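Local coordinates for phosphoribosylaminoimidazole carboxylase, ATPase subunit (Thermus thermophilus, PDB 3AW8), which probably catalyses the ATP-dependent carboxylation of 5-aminoimidazole ribonucleotide with bicarbonate to N5-carboxyaminoimidazole ribonucleotide in purine biosynthesis, at residues S24-P32 with V39-F47. Numbering follows the deposited sequence.
Sequences SFRFLDPSP and VGELVVGEF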
loop_
_atom_site.group_PDB
_atom_site.type_symbol
_atom_site.label_atom_id
_atom_site.label_comp_id
_atom_site.label_asym_id
_atom_site.label_seq_id
_atom_site.Cartn_x
_atom_site.Cartn_y
_atom_site.Cartn_z
ATOM N N SER A 24 8.863 -12.258 0.056
ATOM C CA SER A 24 8.529 -12.981 1.283
ATOM C C SER A 24 9.370 -12.419 2.408
ATOM O O SER A 24 10.458 -11.887 2.179
ATOM C CB SER A 24 8.823 -14.465 1.132
ATOM O OG SER A 24 8.023 -14.993 0.105
ATOM N N PHE A 25 8.887 -12.555 3.632
ATOM C CA PHE A 25 9.611 -11.994 4.757
ATOM C C PHE A 25 9.637 -12.893 5.964
ATOM O O PHE A 25 8.768 -13.745 6.128
ATOM C CB PHE A 25 8.974 -10.649 5.149
ATOM C CG PHE A 25 9.013 -9.633 4.055
ATOM C CD1 PHE A 25 10.084 -8.759 3.941
ATOM C CD2 PHE A 25 8.014 -9.603 3.088
ATOM C CE1 PHE A 25 10.167 -7.862 2.873
ATOM C CE2 PHE A 25 8.083 -8.716 2.014
ATOM C CZ PHE A 25 9.163 -7.841 1.904
ATOM N N ARG A 26 10.658 -12.694 6.792
ATOM C CA ARG A 26 10.811 -13.403 8.048
ATOM C C ARG A 26 11.422 -12.391 9.004
ATOM O O ARG A 26 12.426 -11.751 8.687
ATOM C CB ARG A 26 11.736 -14.607 7.907
ATOM C CG ARG A 26 11.914 -15.360 9.221
ATOM C CD ARG A 26 12.853 -16.533 9.061
ATOM N NE ARG A 26 12.303 -17.559 8.183
ATOM C CZ ARG A 26 13.044 -18.445 7.526
ATOM N NH1 ARG A 26 14.363 -18.425 7.647
ATOM N NH2 ARG A 26 12.469 -19.350 6.748
ATOM N N PHE A 27 10.814 -12.224 10.170
ATOM C CA PHE A 27 11.339 -11.268 11.136
ATOM C C PHE A 27 11.929 -11.984 12.334
ATOM O O PHE A 27 11.604 -13.141 12.600
ATOM C CB PHE A 27 10.233 -10.313 11.629
ATOM C CG PHE A 27 9.520 -9.590 10.530
ATOM C CD1 PHE A 27 8.395 -10.148 9.928
ATOM C CD2 PHE A 27 10.014 -8.388 10.043
ATOM C CE1 PHE A 27 7.777 -9.516 8.849
ATOM C CE2 PHE A 27 9.404 -7.750 8.963
ATOM C CZ PHE A 27 8.282 -8.318 8.364
ATOM N N LEU A 28 12.806 -11.287 13.047
ATOM C CA LEU A 28 13.414 -11.813 14.264
ATOM C C LEU A 28 13.178 -10.698 15.277
ATOM O O LEU A 28 13.430 -9.531 14.988
ATOM C CB LEU A 28 14.926 -12.042 14.106
ATOM C CG LEU A 28 15.571 -13.041 15.088
ATOM C CD1 LEU A 28 17.080 -12.826 15.120
ATOM C CD2 LEU A 28 15.019 -12.870 16.487
ATOM N N ASP A 29 12.660 -11.054 16.442
ATOM C CA ASP A 29 12.407 -10.079 17.487
ATOM C C ASP A 29 12.206 -10.851 18.773
ATOM O O ASP A 29 11.617 -11.927 18.769
ATOM C CB ASP A 29 11.158 -9.240 17.177
ATOM C CG ASP A 29 11.088 -7.971 18.021
ATOM O OD1 ASP A 29 10.788 -8.063 19.236
ATOM O OD2 ASP A 29 11.358 -6.877 17.473
ATOM N N PRO A 30 12.714 -10.321 19.888
ATOM C CA PRO A 30 12.587 -10.971 21.192
ATOM C C PRO A 30 11.179 -10.946 21.792
ATOM O O PRO A 30 10.895 -11.648 22.763
ATOM C CB PRO A 30 13.612 -10.222 22.045
ATOM C CG PRO A 30 13.632 -8.861 21.434
ATOM C CD PRO A 30 13.622 -9.163 19.963
ATOM N N SER A 31 10.294 -10.150 21.210
ATOM C CA SER A 31 8.936 -10.062 21.719
ATOM C C SER A 31 7.928 -10.779 20.839
ATOM O O SER A 31 7.798 -10.477 19.657
ATOM C CB SER A 31 8.528 -8.607 21.868
ATOM O OG SER A 31 7.175 -8.536 22.268
ATOM N N PRO A 32 7.178 -11.728 21.416
ATOM C CA PRO A 32 6.168 -12.497 20.682
ATOM C C PRO A 32 5.083 -11.600 20.105
ATOM O O PRO A 32 4.363 -12.004 19.202
ATOM C CB PRO A 32 5.597 -13.433 21.746
ATOM C CG PRO A 32 6.681 -13.514 22.773
ATOM C CD PRO A 32 7.183 -12.106 22.837
ATOM N N VAL A 39 2.027 -9.736 10.206
ATOM C CA VAL A 39 2.103 -9.556 8.774
ATOM C C VAL A 39 3.074 -10.478 8.046
ATOM O O VAL A 39 3.081 -10.531 6.818
ATOM C CB VAL A 39 2.422 -8.061 8.516
ATOM C CG1 VAL A 39 3.787 -7.897 7.880
ATOM C CG2 VAL A 39 1.304 -7.431 7.730
ATOM N N GLY A 40 3.883 -11.213 8.801
ATOM C CA GLY A 40 4.831 -12.135 8.197
ATOM C C GLY A 40 5.283 -13.192 9.186
ATOM O O GLY A 40 4.746 -13.274 10.288
ATOM N N GLU A 41 6.260 -14.005 8.795
ATOM C CA GLU A 41 6.793 -15.053 9.664
ATOM C C GLU A 41 7.692 -14.378 10.696
ATOM O O GLU A 41 8.650 -13.686 10.350
ATOM C CB GLU A 41 7.596 -16.064 8.839
ATOM C CG GLU A 41 8.111 -17.269 9.620
ATOM C CD GLU A 41 8.971 -18.222 8.765
ATOM O OE1 GLU A 41 9.537 -19.183 9.341
ATOM O OE2 GLU A 41 9.084 -18.023 7.528
ATOM N N LEU A 42 7.371 -14.568 11.965
ATOM C CA LEU A 42 8.131 -13.956 13.037
ATOM C C LEU A 42 8.792 -15.007 13.909
ATOM O O LEU A 42 8.129 -15.906 14.430
ATOM C CB LEU A 42 7.200 -13.068 13.878
ATOM C CG LEU A 42 7.654 -12.304 15.135
ATOM C CD1 LEU A 42 7.247 -13.085 16.360
ATOM C CD2 LEU A 42 9.158 -12.025 15.108
ATOM N N VAL A 43 10.106 -14.896 14.051
ATOM C CA VAL A 43 10.862 -15.817 14.878
ATOM C C VAL A 43 11.139 -15.073 16.172
ATOM O O VAL A 43 11.771 -14.014 16.158
ATOM C CB VAL A 43 12.201 -16.208 14.204
ATOM C CG1 VAL A 43 13.062 -17.023 15.163
ATOM C CG2 VAL A 43 11.926 -16.991 12.942
ATOM N N VAL A 44 10.646 -15.606 17.285
ATOM C CA VAL A 44 10.868 -14.966 18.578
ATOM C C VAL A 44 12.213 -15.414 19.144
ATOM O O VAL A 44 12.489 -16.613 19.226
ATOM C CB VAL A 44 9.752 -15.320 19.594
ATOM C CG1 VAL A 44 9.957 -14.539 20.884
ATOM C CG2 VAL A 44 8.386 -15.001 19.009
ATOM N N GLY A 45 13.053 -14.453 19.515
ATOM C CA GLY A 45 14.351 -14.784 20.068
ATOM C C GLY A 45 15.222 -13.561 20.261
ATOM O O GLY A 45 15.040 -12.561 19.569
ATOM N N GLU A 46 16.162 -13.631 21.201
ATOM C CA GLU A 46 17.073 -12.513 21.454
ATOM C C GLU A 46 18.048 -12.431 20.287
ATOM O O GLU A 46 18.375 -13.446 19.687
ATOM C CB GLU A 46 17.853 -12.739 22.754
ATOM C CG GLU A 46 16.984 -12.955 23.987
ATOM C CD GLU A 46 16.250 -11.694 24.418
ATOM O OE1 GLU A 46 15.430 -11.777 25.362
ATOM O OE2 GLU A 46 16.490 -10.621 23.820
ATOM N N PHE A 47 18.508 -11.228 19.965
ATOM C CA PHE A 47 19.449 -11.044 18.862
ATOM C C PHE A 47 20.809 -11.655 19.163
ATOM O O PHE A 47 21.569 -11.969 18.249
ATOM C CB PHE A 47 19.620 -9.558 18.544
ATOM C CG PHE A 47 18.380 -8.912 18.006
ATOM C CD1 PHE A 47 17.862 -9.290 16.771
ATOM C CD2 PHE A 47 17.715 -7.930 18.741
ATOM C CE1 PHE A 47 16.701 -8.703 16.275
ATOM C CE2 PHE A 47 16.554 -7.339 18.254
ATOM C CZ PHE A 47 16.044 -7.724 17.021
#
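Arg26 and Glu41 are paired on neighbouring parallel strands, 25-29 and 41-44, and their side chains run side by side in the same direction. Arg26 CB lies 4.0 Å from Glu41 O. CG touches both that oxygen, at 3.8 Å, and Val43 CG2, and CD touches the same methyl. The chain then bends at chi3 (-66°), which lays NE beside the glutamate. A weak but nearly straight hydrogen bond, 3.3 Å from NE to Glu41 OE2, completes a salt bridge. OE2 lies at the edge of the guanidinium, in its plane, while the carboxylate and guanidinium planes are turned 74° apart. Beyond NE, NH1 bonds to Phe56 O and NH2 forms a salt bridge with Glu58. Cutting this side chain back to an alanine is likely to leave Glu41 and Glu58 without this positive partner and Phe56 O without the NH1 bond, and to uncover Val43 CG2.

Four backbone bonds tie the strands. Phe27 N donates to Glu41 O at 2.6 Å, and Phe27 O accepts from Val43 N at 2.7 Å. The ladder continues with Asp29 N to Val43 O, then Gly45 N to Asp29 O.

On the other face of the sheet, the edge of the Phe27 ring meets Gly40, with CE1 4.0 Å from its CA. Leu42 CD2 fits against the CB atoms of Phe27 and Asp29. Asp29 OD1 accepts from Ser31 N in an Asx turn, while OD2 bonds to Gly7 N. Back on the Arg26 side, Leu28 CD1 lies 4.0 Å from Phe47 CD1. The Phe47 ring closes the C-terminal end, with CE2 3.9 Å from Pro30 CD.

Strand 41-44 is an edge strand of the four-stranded parallel sheet in this chain, and strand 25-29 joins it to strand 2-5. This arrangement belongs to the Rossmann-like preATP-grasp domain.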